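Local coordinates for putative alcohol dehydrogenase (Sinorhizobium meliloti, PDB 4J6F), which probably acts as a nicotinamide-dependent alcohol dehydrogenase of the medium-chain dehydrogenase/reductase superfamily, at residues Met135-Ser139 / Phe188-Leu193; Ile183-Thr187 / Lys376-Val380; Pro274-Asp280 / Arg295-Thr301. All coordinates share one frame; numbering follows the deposited sequence.

How the contacts relate
Contacts 1 and 2 are neighbours in the catalytic, GroES-like part of the chain. Their centres lie 11 Å apart, and each sets residues of a helical region, 182-185 or 189-201, against the same mixed sheet. Both are largely buried, but contact 1 is rich in sulfur and aromatic carbon, whereas contact 2 is an aliphatic layer with one buried lysine. Contact 3 stands apart, its centre 26 Å from that of contact 1 and 31 Å from that of contact 2. It pairs two parallel strands of the Rossmann-type domain through backbone hydrogen bonds, buried along the strands and more polar at its partly exposed beginning, near the second subunit.

Contact 1: Met135-Ser139 / Phe188-Leu193; sequences MVDFS and FCCAYL
C189, in the first turn of helix 189-201, gives its sulfur to the end of strand 133-140. F138 N donates to C189 SG (3.5 Å), nearly straight at 174°. SG lies anti to its own backbone N (chi1 177°), which carries it across to the strand.

The sulfur-aromatic contacts gather round the F138 ring. C189 SG meets it obliquely, 4.3 Å from the ring centroid, and C190 SG also comes in at a slant. C190 CB instead sits over one face in a CH-pi contact, 4.2 Å from the centroid and shifted toward the rim.

Apolar packing fills in around these. L193 CD2 reaches the ring edge, 3.8 Å from F138 CE1, and also touches S139 OG. Farther up the strand M135, a selenomethionine, extends from the backbone, bends at its last torsion and rests CE on C189 CB (3.6 Å).

Within the loop, D137 OD1 closes an Asx turn by accepting S139 N (2.9 Å) from above the carboxylate plane, while S139 OG takes its syn lone pair; D137 OD2 is hydrogen-bonded to Y141 OH and to a glycerol, probably from the crystallisation liquor.

A buried joint made of two thiols, an aromatic ring and the methyls of M135 and L193, with a thiol accepting a peptide N-H, thus links helix to sheet without charge pairing.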
loop_
_atom_site.group_PDB
_atom_site.type_symbol
_atom_site.label_atom_id
_atom_site.label_comp_id
_atom_site.label_asym_id
_atom_site.label_seq_id
_atom_site.Cartn_x
_atom_site.Cartn_y
_atom_site.Cartn_z
HETATM N N MSE A 135 20.232 27.110 4.113
HETATM C CA MSE A 135 19.010 26.530 3.612
HETATM C C MSE A 135 18.310 25.929 4.791
HETATM O O MSE A 135 18.883 25.094 5.491
HETATM C CB MSE A 135 19.413 25.431 2.657
HETATM C CG MSE A 135 18.211 24.925 1.879
HETATM SE SE MSE A 135 18.786 23.275 0.983
HETATM C CE MSE A 135 17.255 22.142 1.475
ATOM N N VAL A 136 17.076 26.366 5.031
ATOM C CA VAL A 136 16.258 25.866 6.132
ATOM C C VAL A 136 15.681 24.481 5.838
ATOM O O VAL A 136 15.095 24.257 4.774
ATOM C CB VAL A 136 15.084 26.820 6.400
ATOM C CG1 VAL A 136 14.082 26.197 7.358
ATOM C CG2 VAL A 136 15.593 28.140 6.944
ATOM N N ASP A 137 15.839 23.553 6.778
ATOM C CA ASP A 137 15.070 22.315 6.744
ATOM C C ASP A 137 13.735 22.625 7.411
ATOM O O ASP A 137 13.680 22.874 8.610
ATOM C CB ASP A 137 15.797 21.200 7.492
ATOM C CG ASP A 137 14.939 19.954 7.676
ATOM O OD1 ASP A 137 13.770 19.926 7.220
ATOM O OD2 ASP A 137 15.444 18.990 8.283
ATOM N N PHE A 138 12.661 22.611 6.637
ATOM C CA PHE A 138 11.359 23.031 7.147
ATOM C C PHE A 138 10.747 22.073 8.192
ATOM O O PHE A 138 9.752 22.420 8.836
ATOM C CB PHE A 138 10.381 23.332 5.981
ATOM C CG PHE A 138 9.762 22.106 5.343
ATOM C CD1 PHE A 138 10.547 21.030 4.907
ATOM C CD2 PHE A 138 8.385 22.032 5.156
ATOM C CE1 PHE A 138 9.970 19.915 4.309
ATOM C CE2 PHE A 138 7.798 20.912 4.554
ATOM C CZ PHE A 138 8.594 19.855 4.122
ATOM N N SER A 139 11.341 20.890 8.371
ATOM C CA SER A 139 10.736 19.835 9.204
ATOM C C SER A 139 10.732 20.134 10.685
ATOM O O SER A 139 11.739 20.586 11.225
ATOM C CB SER A 139 11.461 18.519 9.013
ATOM O OG SER A 139 11.520 18.180 7.651
ATOM N N PHE A 188 14.429 23.678 -3.349
ATOM C CA PHE A 188 14.594 22.252 -3.035
ATOM C C PHE A 188 13.770 21.635 -1.902
ATOM O O PHE A 188 13.139 20.596 -2.105
ATOM C CB PHE A 188 16.061 21.923 -2.803
ATOM C CG PHE A 188 16.921 22.047 -4.026
ATOM C CD1 PHE A 188 16.824 21.131 -5.058
ATOM C CD2 PHE A 188 17.871 23.048 -4.119
ATOM C CE1 PHE A 188 17.645 21.227 -6.169
ATOM C CE2 PHE A 188 18.696 23.150 -5.227
ATOM C CZ PHE A 188 18.587 22.235 -6.256
ATOM N N CYS A 189 13.724 22.237 -0.722
ATOM C CA CYS A 189 13.416 21.480 0.495
ATOM C C CYS A 189 12.082 20.728 0.717
ATOM O O CYS A 189 12.115 19.557 1.039
ATOM C CB CYS A 189 13.630 22.397 1.693
ATOM S SG CYS A 189 13.204 21.656 3.269
ATOM N N CYS A 190 10.927 21.338 0.495
ATOM C CA CYS A 190 9.666 20.617 0.608
ATOM C C CYS A 190 9.476 19.560 -0.470
ATOM O O CYS A 190 9.293 18.389 -0.145
ATOM C CB CYS A 190 8.474 21.579 0.632
ATOM S SG CYS A 190 6.860 20.770 0.809
ATOM N N ALA A 191 9.513 19.940 -1.743
ATOM C CA ALA A 191 9.225 18.956 -2.792
ATOM C C ALA A 191 10.271 17.837 -2.918
ATOM O O ALA A 191 9.897 16.687 -3.173
ATOM C CB ALA A 191 8.973 19.619 -4.131
ATOM N N TYR A 192 11.556 18.160 -2.728
ATOM C CA TYR A 192 12.620 17.161 -2.912
ATOM C C TYR A 192 12.755 16.228 -1.708
ATOM O O TYR A 192 13.079 15.046 -1.866
ATOM C CB TYR A 192 13.961 17.796 -3.326
ATOM C CG TYR A 192 13.945 18.350 -4.752
ATOM C CD1 TYR A 192 13.146 19.450 -5.085
ATOM C CD2 TYR A 192 14.709 17.771 -5.769
ATOM C CE1 TYR A 192 13.111 19.950 -6.373
ATOM C CE2 TYR A 192 14.682 18.274 -7.064
ATOM C CZ TYR A 192 13.878 19.363 -7.358
ATOM O OH TYR A 192 13.811 19.890 -8.637
ATOM N N LEU A 193 12.477 16.734 -0.514
ATOM C CA LEU A 193 12.406 15.859 0.635
ATOM C C LEU A 193 11.248 14.890 0.430
ATOM O O LEU A 193 11.424 13.669 0.583
ATOM C CB LEU A 193 12.212 16.650 1.927
ATOM C CG LEU A 193 12.239 15.832 3.218
ATOM C CD1 LEU A 193 13.529 15.037 3.355
ATOM C CD2 LEU A 193 12.063 16.750 4.416
#

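Contact 2: Ile183-Thr187 / Lys376-Val380; sequences IELAT and KLVVV
Strand 376-380, the last of the chain, lies between strands 63-72 and 352-357 in the mixed sheet of the GroES-like catalytic domain, and here the short helix 182-185 and the loop after it lie across one side of that strand, I183, A186 and T187 meeting K376, V378 and V380. The alternation of the strand decides who takes part: K376 and V378 project toward the helix and the loop that follows it, whereas L377 and V379 face away.

V378 is the centre of the apolar layer. Its two methyls straddle the approach of I183 CG2, which lies 3.9 Å from V378 CG2. On the loop side A186 CB adds a contact to V378 CG1 (4.2 Å), and T187 CG2 reaches V378 CG2 (4.1 Å). The other branch of I183 goes to V380, two residues on: CG1 stands beside the backbone N (chi1 -68°) and meets V380 CG2 at 4.0 Å, the two side chains crossing at about a right angle. A70 of strand 63-72 and V352 of strand 352-357 pack into the same layer.

K376 brings the polar end. Its chain, folded at several torsions, passes T187, with CG 4.2 Å from T187 CB. The ammonium is held chiefly by a salt bridge to D113, helped by weak bonds to M73 O and N74; a further weak bond to T187 O is less sure. A leucine in place of K376 would probably leave the carboxylate of D113 without its positive mate.

T187 itself is fixed from within its own turn: OG1 donates to E184 O at 3.0 Å, nearly along the C=O axis, and this sets the rotation that aims CG2 at V378.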
loop_
_atom_site.group_PDB
_atom_site.type_symbol
_atom_site.label_atom_id
_atom_site.label_comp_id
_atom_site.label_asym_id
_atom_site.label_seq_id
_atom_site.Cartn_x
_atom_site.Cartn_y
_atom_site.Cartn_z
ATOM N N ILE A 183 18.254 32.150 -4.363
ATOM C CA ILE A 183 17.039 31.770 -5.095
ATOM C C ILE A 183 17.072 30.314 -5.587
ATOM O O ILE A 183 16.086 29.594 -5.449
ATOM C CB ILE A 183 16.741 32.718 -6.278
ATOM C CG1 ILE A 183 16.354 34.124 -5.771
ATOM C CG2 ILE A 183 15.638 32.141 -7.152
ATOM C CD1 ILE A 183 16.354 35.222 -6.818
ATOM N N GLU A 184 18.207 29.885 -6.139
ATOM C CA GLU A 184 18.344 28.541 -6.691
ATOM C C GLU A 184 18.207 27.504 -5.593
ATOM O O GLU A 184 17.529 26.489 -5.748
ATOM C CB GLU A 184 19.685 28.392 -7.416
ATOM C CG GLU A 184 19.782 29.247 -8.680
ATOM C CD GLU A 184 21.052 29.022 -9.485
ATOM O OE1 GLU A 184 20.929 28.906 -10.725
ATOM O OE2 GLU A 184 22.163 28.969 -8.900
ATOM N N LEU A 185 18.840 27.790 -4.468
ATOM C CA LEU A 185 18.808 26.929 -3.304
ATOM C C LEU A 185 17.411 26.809 -2.697
ATOM O O LEU A 185 17.098 25.814 -2.050
ATOM C CB LEU A 185 19.770 27.496 -2.272
ATOM C CG LEU A 185 20.509 26.539 -1.356
ATOM C CD1 LEU A 185 21.128 25.395 -2.144
ATOM C CD2 LEU A 185 21.574 27.332 -0.623
ATOM N N ALA A 186 16.572 27.820 -2.900
ATOM C CA ALA A 186 15.226 27.843 -2.315
ATOM C C ALA A 186 14.210 26.973 -3.063
ATOM O O ALA A 186 13.018 26.971 -2.745
ATOM C CB ALA A 186 14.725 29.272 -2.225
ATOM N N THR A 187 14.668 26.237 -4.065
ATOM C CA THR A 187 13.749 25.459 -4.872
ATOM C C THR A 187 13.573 24.065 -4.291
ATOM O O THR A 187 12.656 23.357 -4.669
ATOM C CB THR A 187 14.205 25.375 -6.352
ATOM O OG1 THR A 187 15.389 24.573 -6.467
ATOM C CG2 THR A 187 14.488 26.753 -6.917
ATOM N N LYS A 376 9.855 25.394 -10.034
ATOM C CA LYS A 376 9.330 26.064 -8.858
ATOM C C LYS A 376 9.357 27.584 -8.912
ATOM O O LYS A 376 10.230 28.182 -9.511
ATOM C CB LYS A 376 10.065 25.566 -7.615
ATOM C CG LYS A 376 10.460 24.104 -7.707
ATOM C CD LYS A 376 10.326 23.356 -6.392
ATOM C CE LYS A 376 9.124 23.795 -5.584
ATOM N NZ LYS A 376 9.543 24.598 -4.410
ATOM N N LEU A 377 8.374 28.192 -8.263
ATOM C CA LEU A 377 8.298 29.640 -8.113
ATOM C C LEU A 377 8.899 30.029 -6.763
ATOM O O LEU A 377 8.710 29.328 -5.749
ATOM C CB LEU A 377 6.861 30.143 -8.276
ATOM C CG LEU A 377 6.136 29.784 -9.588
ATOM C CD1 LEU A 377 4.790 30.487 -9.663
ATOM C CD2 LEU A 377 6.935 30.098 -10.849
ATOM N N VAL A 378 9.661 31.122 -6.774
ATOM C CA VAL A 378 10.386 31.600 -5.591
ATOM C C VAL A 378 9.939 33.011 -5.197
ATOM O O VAL A 378 9.847 33.905 -6.056
ATOM C CB VAL A 378 11.904 31.609 -5.841
ATOM C CG1 VAL A 378 12.642 32.063 -4.600
ATOM C CG2 VAL A 378 12.365 30.230 -6.283
ATOM N N VAL A 379 9.666 33.206 -3.907
ATOM C CA VAL A 379 9.259 34.516 -3.389
ATOM C C VAL A 379 10.412 35.212 -2.665
ATOM O O VAL A 379 11.011 34.635 -1.753
ATOM C CB VAL A 379 8.049 34.397 -2.462
ATOM C CG1 VAL A 379 7.751 35.738 -1.824
ATOM C CG2 VAL A 379 6.846 33.902 -3.243
ATOM N N VAL A 380 10.713 36.442 -3.085
ATOM C CA VAL A 380 11.802 37.241 -2.513
ATOM C C VAL A 380 11.274 38.467 -1.768
ATOM O O VAL A 380 10.409 39.149 -2.283
ATOM C CB VAL A 380 12.769 37.693 -3.620
ATOM C CG1 VAL A 380 13.729 38.767 -3.112
ATOM C CG2 VAL A 380 13.527 36.493 -4.162
#

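Contact 3: Pro274-Asp280 / Arg295-Thr301; sequences PIDVVAD and RPEGRYT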
loop_
_atom_site.group_PDB
_atom_site.type_symbol
_atom_site.label_atom_id
_atom_site.label_comp_id
_atom_site.label_asym_id
_atom_site.label_seq_id
_atom_site.Cartn_x
_atom_site.Cartn_y
_atom_site.Cartn_z
ATOM N N PRO A 274 8.499 -3.213 -18.307
ATOM C CA PRO A 274 7.342 -3.043 -17.438
ATOM C C PRO A 274 7.581 -1.934 -16.403
ATOM O O PRO A 274 8.735 -1.600 -16.086
ATOM C CB PRO A 274 7.194 -4.418 -16.761
ATOM C CG PRO A 274 8.180 -5.317 -17.430
ATOM C CD PRO A 274 9.256 -4.422 -17.951
ATOM N N ILE A 275 6.492 -1.361 -15.907
ATOM C CA ILE A 275 6.565 -0.274 -14.955
ATOM C C ILE A 275 6.667 -0.848 -13.554
ATOM O O ILE A 275 5.772 -1.561 -13.110
ATOM C CB ILE A 275 5.330 0.644 -15.061
ATOM C CG1 ILE A 275 5.195 1.211 -16.478
ATOM C CG2 ILE A 275 5.393 1.754 -14.020
ATOM C CD1 ILE A 275 6.400 1.993 -16.971
ATOM N N ASP A 276 7.758 -0.528 -12.869
ATOM C CA ASP A 276 8.024 -1.060 -11.540
ATOM C C ASP A 276 7.315 -0.238 -10.479
ATOM O O ASP A 276 6.797 -0.774 -9.496
ATOM C CB ASP A 276 9.534 -1.070 -11.279
ATOM C CG ASP A 276 10.283 -1.974 -12.253
ATOM O OD1 ASP A 276 10.014 -3.198 -12.249
ATOM O OD2 ASP A 276 11.118 -1.462 -13.032
ATOM N N VAL A 277 7.306 1.076 -10.686
ATOM C CA VAL A 277 6.810 2.010 -9.695
ATOM C C VAL A 277 6.008 3.098 -10.375
ATOM O O VAL A 277 6.392 3.591 -11.438
ATOM C CB VAL A 277 7.955 2.672 -8.896
ATOM C CG1 VAL A 277 7.398 3.761 -7.988
ATOM C CG2 VAL A 277 8.734 1.635 -8.087
ATOM N N VAL A 278 4.894 3.463 -9.755
ATOM C CA VAL A 278 4.159 4.631 -10.154
ATOM C C VAL A 278 4.269 5.625 -9.012
ATOM O O VAL A 278 4.002 5.286 -7.858
ATOM C CB VAL A 278 2.687 4.294 -10.447
ATOM C CG1 VAL A 278 1.817 5.546 -10.441
ATOM C CG2 VAL A 278 2.565 3.573 -11.775
ATOM N N ALA A 279 4.731 6.831 -9.348
ATOM C CA ALA A 279 4.725 7.986 -8.457
ATOM C C ALA A 279 3.586 8.882 -8.940
ATOM O O ALA A 279 3.644 9.463 -10.035
ATOM C CB ALA A 279 6.058 8.714 -8.521
ATOM N N ASP A 280 2.530 8.956 -8.144
ATOM C CA ASP A 280 1.315 9.662 -8.529
ATOM C C ASP A 280 1.172 10.976 -7.781
ATOM O O ASP A 280 1.210 11.000 -6.550
ATOM C CB ASP A 280 0.109 8.782 -8.239
ATOM C CG ASP A 280 -1.184 9.372 -8.739
ATOM O OD1 ASP A 280 -1.175 10.283 -9.601
ATOM O OD2 ASP A 280 -2.233 8.899 -8.268
ATOM N N ARG A 295 2.995 -3.052 -13.119
ATOM C CA ARG A 295 3.274 -4.490 -13.257
ATOM C C ARG A 295 2.858 -5.198 -11.984
ATOM O O ARG A 295 2.871 -4.583 -10.909
ATOM C CB ARG A 295 4.762 -4.749 -13.511
ATOM C CG ARG A 295 5.615 -4.704 -12.257
ATOM C CD ARG A 295 7.090 -4.719 -12.576
ATOM N NE ARG A 295 7.476 -6.022 -13.089
ATOM C CZ ARG A 295 8.566 -6.261 -13.810
ATOM N NH1 ARG A 295 8.806 -7.491 -14.232
ATOM N NH2 ARG A 295 9.404 -5.278 -14.122
ATOM N N PRO A 296 2.501 -6.495 -12.087
ATOM C CA PRO A 296 2.156 -7.247 -10.868
ATOM C C PRO A 296 3.325 -7.240 -9.879
ATOM O O PRO A 296 4.468 -7.325 -10.303
ATOM C CB PRO A 296 1.876 -8.660 -11.391
ATOM C CG PRO A 296 1.573 -8.490 -12.847
ATOM C CD PRO A 296 2.410 -7.328 -13.300
ATOM N N GLU A 297 3.035 -7.118 -8.583
ATOM C CA GLU A 297 4.058 -6.931 -7.526
ATOM C C GLU A 297 4.719 -5.554 -7.567
ATOM O O GLU A 297 5.722 -5.320 -6.892
ATOM C CB GLU A 297 5.110 -8.037 -7.544
ATOM C CG GLU A 297 4.497 -9.412 -7.323
ATOM C CD GLU A 297 5.513 -10.539 -7.248
ATOM O OE1 GLU A 297 5.543 -11.248 -6.210
ATOM O OE2 GLU A 297 6.271 -10.717 -8.230
ATOM N N GLY A 298 4.149 -4.652 -8.367
ATOM C CA GLY A 298 4.634 -3.288 -8.486
ATOM C C GLY A 298 4.143 -2.444 -7.332
ATOM O O GLY A 298 3.269 -2.863 -6.574
ATOM N N ARG A 299 4.766 -1.279 -7.180
ATOM C CA ARG A 299 4.545 -0.378 -6.059
ATOM C C ARG A 299 4.066 1.001 -6.487
ATOM O O ARG A 299 4.611 1.604 -7.392
ATOM C CB ARG A 299 5.822 -0.227 -5.245
ATOM C CG ARG A 299 6.364 -1.521 -4.703
ATOM C CD ARG A 299 7.387 -2.105 -5.638
ATOM N NE ARG A 299 8.649 -1.394 -5.555
ATOM C CZ ARG A 299 9.640 -1.548 -6.417
ATOM N NH1 ARG A 299 9.505 -2.386 -7.421
ATOM N NH2 ARG A 299 10.754 -0.868 -6.278
ATOM N N TYR A 300 3.034 1.485 -5.810
ATOM C CA TYR A 300 2.431 2.756 -6.102
ATOM C C TYR A 300 2.787 3.649 -4.928
ATOM O O TYR A 300 2.803 3.200 -3.776
ATOM C CB TYR A 300 0.909 2.564 -6.217
ATOM C CG TYR A 300 0.108 3.844 -6.227
ATOM C CD1 TYR A 300 -0.251 4.472 -5.026
ATOM C CD2 TYR A 300 -0.281 4.436 -7.428
ATOM C CE1 TYR A 300 -0.968 5.653 -5.021
ATOM C CE2 TYR A 300 -1.011 5.620 -7.433
ATOM C CZ TYR A 300 -1.345 6.228 -6.227
ATOM O OH TYR A 300 -2.066 7.403 -6.212
ATOM N N THR A 301 3.078 4.908 -5.201
ATOM C CA THR A 301 3.374 5.832 -4.129
ATOM C C THR A 301 2.837 7.233 -4.407
ATOM O O THR A 301 2.832 7.678 -5.542
ATOM C CB THR A 301 4.874 5.856 -3.829
ATOM O OG1 THR A 301 5.104 6.634 -2.647
ATOM C CG2 THR A 301 5.656 6.426 -5.005
#
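D276 and R295 form the salt bridge of this contact, OD1 to NH2 at 2.9 Å. The two side chains run the same way side by side, carboxylate and guanidinium planes 15° apart, yet NH2 meets OD1 on its syn side and out of both planes, giving a bent bond of 132°. Here, before the strands begin, P274 CB covers one face of the R295 guanidinium. The other oxygen of D276, OD2, accepts from T209 N, so the carboxylate ties two stretches at once. At the far end Y300 OH donates to the anti lone pair of D280 OD2 (2.5 Å), the oxygen lying in the ring plane at its edge, while D280 OD1 takes T213 OG1 and the amides of V282 and G283. CG of Y300 is anti to the backbone N (chi1 168°), which carries the ring along the strand to D280.

Between these ends the backbones pair in parallel. R299 N donates to D276 O, V278 N to R299 O, T301 N to V278 O (2.8 Å) and D280 N to T301 O. R295 N reaches back to I275 O, and a type II turn, R295 to G298, leads into the second strand.

Along the strands, packing follows the faces of the sheet. V277 CG2 lies over the centre of the R299 guanidinium, 3.7 Å from CZ, while R299 is held by A202 O and E208. On the opposite face V278 CG1 meets Y300 CD2 (3.8 Å) at a slant.

Strand 277-280, helix 287-293 and strand 299-302 make one beta-alpha-beta unit of the Rossmann-type sheet. Strand 209-212 flanks the first strand and 324-327 the second; L290 of the linking helix packs on V278 and D280, and E297 at the turn bonds to S147 and L148 of the second subunit.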